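Side-chain contact in sulfate transporter sulfate transporter family protein (Wolinella succinogenes, PDB 4DGF), which probably transports sulfate or related anions across the membrane as a SulP-family protein, of which this chain is the cytoplasmic STAS domain: residues D11-T15 and S16-V20. Sequence-based numbering, arbitrary orientation.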
# COMPACT_ATOMS: atom_id res chain seq x y z
N ASP A 11 -4.77 17.73 -10.09
CA ASP A 11 -3.99 16.62 -9.47
C ASP A 11 -3.59 15.64 -10.53
O ASP A 11 -4.38 14.74 -10.85
CB ASP A 11 -4.77 15.91 -8.33
CG ASP A 11 -3.96 14.71 -7.69
OD1 ASP A 11 -2.85 14.39 -8.11
OD2 ASP A 11 -4.49 14.13 -6.75
N PRO A 12 -2.35 15.79 -11.07
CA PRO A 12 -1.99 14.99 -12.23
C PRO A 12 -1.81 13.51 -11.87
O PRO A 12 -1.88 12.65 -12.75
CB PRO A 12 -0.66 15.61 -12.70
CG PRO A 12 -0.08 16.29 -11.49
CD PRO A 12 -1.22 16.57 -10.55
N ASP A 13 -1.64 13.23 -10.58
CA ASP A 13 -1.37 11.88 -10.10
C ASP A 13 -2.55 11.20 -9.39
O ASP A 13 -2.38 10.21 -8.62
CB ASP A 13 -0.10 11.92 -9.19
CG ASP A 13 1.16 12.20 -10.05
OD1 ASP A 13 1.28 11.67 -11.17
OD2 ASP A 13 2.00 13.00 -9.61
N ALA A 14 -3.75 11.69 -9.65
CA ALA A 14 -4.94 11.08 -9.17
C ALA A 14 -5.09 9.69 -9.78
O ALA A 14 -4.67 9.44 -10.92
CB ALA A 14 -6.16 11.93 -9.51
N THR A 15 -5.63 8.75 -9.01
CA THR A 15 -5.76 7.43 -9.57
C THR A 15 -6.56 7.39 -10.89
O THR A 15 -6.25 6.60 -11.77
CB THR A 15 -6.34 6.42 -8.56
OG1 THR A 15 -5.44 6.36 -7.43
CG2 THR A 15 -6.40 5.06 -9.19
N SER A 16 -7.52 8.29 -10.97
CA SER A 16 -8.42 8.39 -12.15
C SER A 16 -7.60 8.80 -13.40
O SER A 16 -8.07 8.60 -14.52
CB SER A 16 -9.56 9.37 -11.91
OG SER A 16 -9.06 10.66 -11.75
N LYS A 17 -6.39 9.34 -13.21
CA LYS A 17 -5.58 9.77 -14.37
C LYS A 17 -4.69 8.67 -14.83
O LYS A 17 -3.96 8.85 -15.82
CB LYS A 17 -4.65 10.95 -14.06
CG LYS A 17 -5.25 12.14 -13.37
CD LYS A 17 -6.12 12.94 -14.27
CE LYS A 17 -6.76 13.98 -13.36
NZ LYS A 17 -8.14 14.28 -13.82
N LYS A 18 -4.63 7.55 -14.10
CA LYS A 18 -3.72 6.44 -14.40
C LYS A 18 -4.36 5.25 -15.09
O LYS A 18 -5.59 5.08 -15.02
CB LYS A 18 -2.96 5.95 -13.11
CG LYS A 18 -2.36 7.10 -12.31
CD LYS A 18 -1.12 7.70 -12.96
CE LYS A 18 -0.77 8.95 -12.17
NZ LYS A 18 0.29 9.71 -12.92
N VAL A 19 -3.53 4.43 -15.74
CA VAL A 19 -4.00 3.16 -16.31
C VAL A 19 -3.76 2.03 -15.34
O VAL A 19 -2.60 1.69 -15.02
CB VAL A 19 -3.31 2.87 -17.66
CG1 VAL A 19 -3.66 1.47 -18.13
CG2 VAL A 19 -3.76 3.89 -18.70
N VAL A 20 -4.85 1.60 -14.72
CA VAL A 20 -4.75 0.58 -13.68
C VAL A 20 -5.07 -0.77 -14.20
O VAL A 20 -6.20 -1.02 -14.66
CB VAL A 20 -5.61 0.92 -12.43
CG1 VAL A 20 -5.38 -0.14 -11.39
CG2 VAL A 20 -5.32 2.33 -11.91
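Lys18 and Asp13 meet in a salt bridge that spans a short 3-10 turn, with NZ of Lys18 2.8 Å from OD1 of Asp13. NZ takes the anti lone pair of OD1, the one pointing away from the other carboxylate oxygen. A bend at chi2 (-74°) folds the lysine chain back toward the preceding residues, and its CE passes 3.6 Å from CA of Asp13. The tight part is the turn itself, held by two backbone bonds: N of Lys17 donates to O of Ala14 at 2.9 Å, and N of Lys18 to O of Thr15 at 3.0 Å. Both are i to i+3 bonds, the spacing expected of a 3-10 turn. CG of Lys18 packs against it, 3.6 Å from O of Ala14. Just upstream, OD1 of Asp11 accepts from N of Asp13 in an Asx turn, met from 37° above the carboxylate plane.

The looser side is the exposed one. Lys17 lays its CG 3.5 Å from O of Pro12, while its ammonium end leads away. The nearest atom of 11-15 to OG of Ser16 is CB of Ala14, at 3.9 Å.

NZ of Lys18 also forms a salt bridge with Asp119 of helix 118-130, whose Ile118 and Leu122 touch the lysine chain. Replacing Lys18 by an alanine would probably leave the carboxylates of Asp13 and Asp119 without their shared cation. CG2 of Thr15 meets CG2 of Val20 at 4.0 Å, and both side chains rest on Ile26 of the edge strand 24-28, while OG1 of Thr15 is hydrogen-bonded to Arg58 at the end of strand 54-58.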